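Glycoside Hydrolase (Bacteroides uniformis, PDB 5T99) probably hydrolyses galactose-containing sugar chains in agarose breakdown as a family 2 glycoside hydrolase, and binds the inhibitor galacto-isofagomine. Local coordinates at residues E355-C360 and M401-H406. Residues are numbered along the deposited sequence; the frame is centred on the assembly and turned at random.
With EDO (1,2-ethanediol), chain J; EDO (1,2-ethanediol), chain K.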
loop_
_atom_site.group_PDB
_atom_site.type_symbol
_atom_site.label_atom_id
_atom_site.label_comp_id
_atom_site.label_asym_id
_atom_site.label_seq_id
_atom_site.Cartn_x
_atom_site.Cartn_y
_atom_site.Cartn_z
ATOM N N GLU A 355 6.855 4.308 4.782
ATOM C CA GLU A 355 7.071 2.925 5.227
ATOM C C GLU A 355 6.606 1.937 4.167
ATOM O O GLU A 355 7.292 0.940 3.881
ATOM C CB GLU A 355 6.364 2.646 6.568
ATOM C CG GLU A 355 7.034 3.285 7.794
ATOM C CD GLU A 355 6.804 4.785 7.913
ATOM O OE1 GLU A 355 5.821 5.303 7.314
ATOM O OE2 GLU A 355 7.620 5.452 8.599
ATOM N N PHE A 356 5.459 2.230 3.562
ATOM C CA PHE A 356 4.938 1.381 2.497
ATOM C C PHE A 356 5.954 1.261 1.357
ATOM O O PHE A 356 6.203 0.170 0.861
ATOM C CB PHE A 356 3.597 1.925 1.989
ATOM C CG PHE A 356 3.002 1.116 0.870
ATOM C CD1 PHE A 356 2.240 -0.000 1.146
ATOM C CD2 PHE A 356 3.222 1.470 -0.457
ATOM C CE1 PHE A 356 1.705 -0.773 0.124
ATOM C CE2 PHE A 356 2.679 0.714 -1.493
ATOM C CZ PHE A 356 1.929 -0.420 -1.196
ATOM N N LEU A 357 6.545 2.395 0.963
ATOM C CA LEU A 357 7.548 2.430 -0.117
ATOM C C LEU A 357 8.864 1.780 0.282
ATOM O O LEU A 357 9.510 1.152 -0.563
ATOM C CB LEU A 357 7.787 3.860 -0.620
ATOM C CG LEU A 357 6.555 4.483 -1.289
ATOM C CD1 LEU A 357 6.793 5.942 -1.596
ATOM C CD2 LEU A 357 6.154 3.746 -2.560
ATOM N N ASP A 358 9.252 1.905 1.555
ATOM C CA ASP A 358 10.417 1.171 2.056
ATOM C C ASP A 358 10.216 -0.328 1.883
ATOM O O ASP A 358 11.149 -1.027 1.510
ATOM C CB ASP A 358 10.733 1.500 3.521
ATOM C CG ASP A 358 11.279 2.902 3.704
ATOM O OD1 ASP A 358 11.883 3.455 2.754
ATOM O OD2 ASP A 358 11.105 3.459 4.810
ATOM N N LEU A 359 8.998 -0.816 2.107
ATOM C CA LEU A 359 8.702 -2.238 1.925
ATOM C C LEU A 359 8.800 -2.645 0.469
ATOM O O LEU A 359 9.406 -3.670 0.150
ATOM C CB LEU A 359 7.331 -2.605 2.515
ATOM C CG LEU A 359 7.275 -2.572 4.054
ATOM C CD1 LEU A 359 5.837 -2.601 4.558
ATOM C CD2 LEU A 359 8.051 -3.741 4.636
ATOM N N CYS A 360 8.225 -1.838 -0.416
ATOM C CA CYS A 360 8.301 -2.093 -1.864
ATOM C C CYS A 360 9.749 -2.173 -2.325
ATOM O O CYS A 360 10.104 -3.089 -3.064
ATOM C CB CYS A 360 7.549 -1.015 -2.670
ATOM S SG CYS A 360 5.746 -1.032 -2.457
ATOM N N MET A 401 10.147 15.093 -4.091
ATOM C CA MET A 401 11.277 15.309 -3.186
ATOM C C MET A 401 11.368 14.203 -2.118
ATOM O O MET A 401 12.464 13.729 -1.794
ATOM C CB MET A 401 11.167 16.676 -2.500
ATOM C CG MET A 401 11.265 17.879 -3.424
ATOM S SD MET A 401 12.915 18.115 -4.066
ATOM C CE MET A 401 13.638 18.958 -2.651
ATOM N N ARG A 402 10.211 13.788 -1.603
ATOM C CA ARG A 402 10.121 12.716 -0.611
ATOM C C ARG A 402 10.520 11.362 -1.186
ATOM O O ARG A 402 11.249 10.613 -0.529
ATOM C CB ARG A 402 8.681 12.623 -0.063
ATOM C CG ARG A 402 8.485 11.760 1.181
ATOM C CD ARG A 402 7.009 11.531 1.520
ATOM N NE ARG A 402 6.386 10.600 0.586
ATOM C CZ ARG A 402 5.227 9.960 0.769
ATOM N NH1 ARG A 402 4.489 10.129 1.877
ATOM N NH2 ARG A 402 4.803 9.122 -0.173
ATOM N N ASP A 403 10.044 11.049 -2.396
ATOM C CA ASP A 403 10.124 9.676 -2.917
ATOM C C ASP A 403 11.141 9.400 -4.036
ATOM O O ASP A 403 11.282 8.253 -4.442
ATOM C CB ASP A 403 8.737 9.207 -3.391
ATOM C CG ASP A 403 7.727 9.138 -2.272
ATOM O OD1 ASP A 403 8.131 9.300 -1.096
ATOM O OD2 ASP A 403 6.524 8.925 -2.572
ATOM N N ARG A 404 11.863 10.415 -4.511
ATOM C CA ARG A 404 12.735 10.239 -5.679
ATOM C C ARG A 404 14.028 9.443 -5.433
ATOM O O ARG A 404 14.837 9.316 -6.348
ATOM C CB ARG A 404 13.081 11.585 -6.316
ATOM C CG ARG A 404 13.912 12.523 -5.445
ATOM C CD ARG A 404 13.997 13.867 -6.121
ATOM N NE ARG A 404 14.760 14.844 -5.369
ATOM C CZ ARG A 404 15.162 16.021 -5.852
ATOM N NH1 ARG A 404 14.880 16.384 -7.107
ATOM N NH2 ARG A 404 15.860 16.854 -5.075
ATOM N N ASN A 405 14.231 8.951 -4.214
ATOM C CA ASN A 405 15.303 8.002 -3.922
ATOM C C ASN A 405 14.867 6.546 -3.814
ATOM O O ASN A 405 15.730 5.667 -3.802
ATOM C CB ASN A 405 16.023 8.413 -2.646
ATOM C CG ASN A 405 16.583 9.805 -2.746
ATOM O OD1 ASN A 405 17.225 10.136 -3.745
ATOM N ND2 ASN A 405 16.340 10.642 -1.731
ATOM N N HIS A 406 13.567 6.272 -3.728
ATOM C CA HIS A 406 13.093 4.881 -3.657
ATOM C C HIS A 406 13.345 4.163 -4.980
ATOM O O HIS A 406 12.842 4.599 -6.010
ATOM C CB HIS A 406 11.590 4.829 -3.380
ATOM C CG HIS A 406 11.200 5.227 -1.993
ATOM N ND1 HIS A 406 11.484 4.459 -0.886
ATOM C CD2 HIS A 406 10.496 6.293 -1.539
ATOM C CE1 HIS A 406 10.990 5.047 0.191
ATOM N NE2 HIS A 406 10.399 6.168 -0.176
HETATM C C1 EDO J . 17.119 5.988 -7.482
HETATM O O1 EDO J . 16.864 7.401 -7.278
HETATM C C2 EDO J . 18.107 5.407 -6.464
HETATM O O2 EDO J . 17.513 4.395 -5.623
HETATM C C1 EDO K . 17.564 19.818 -7.624
HETATM O O1 EDO K . 18.552 20.511 -8.401
HETATM C C2 EDO K . 16.355 19.405 -8.454
HETATM O O2 EDO K . 15.136 19.706 -7.761
#
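Leu357 and His406 make the broadest meeting here, a CH-pi contact: Leu357 CB sits over the middle of the imidazole, nearly on the ring normal and 3.5 Å from the centroid. Leu357 CG stands anti to its carbonyl carbon (chi1 -65°), and the extended second torsion carries CD1 on past the ring to the carboxylate of Asp403, 3.2 Å from OD2, the two side chains crossing at about a right angle.

At the ring's edge, Asp358 OD1 faces the C-H at His406 CE1, 3.1 Å away and in the ring plane, its carboxylate turned 54° from the imidazole; beyond the two segments, His406 ND1 is hydrogen-bonded to Asp361.

Leu357 CD1 packs against an ion pair internal to 401-406, a side-on, two-nitrogen salt bridge: Arg402 NH2 meets the syn lone pair of Asp403 OD2 nearly straight (3.0 Å, 173°), while NE reaches OD1 at 2.8 Å, tilted from both planes. NH2 also bonds the carbonyl of Pro352. The guanidinium probably offsets repulsion between Asp403 and nearby Asp369 of strand 366-370. An alanine in place of Asp403 would probably leave the guanidinium's charge without its carboxylate mate, held by fewer bonds, and open a gap beside Leu357 CD1.

Helix 354-363 and the turn ending helix 388-403, both on the outer layer of the TIM barrel, are thus joined by apolar packing, and the carboxylates of Asp358 and Asp361 beside the imidazole would probably favour a protonated His406.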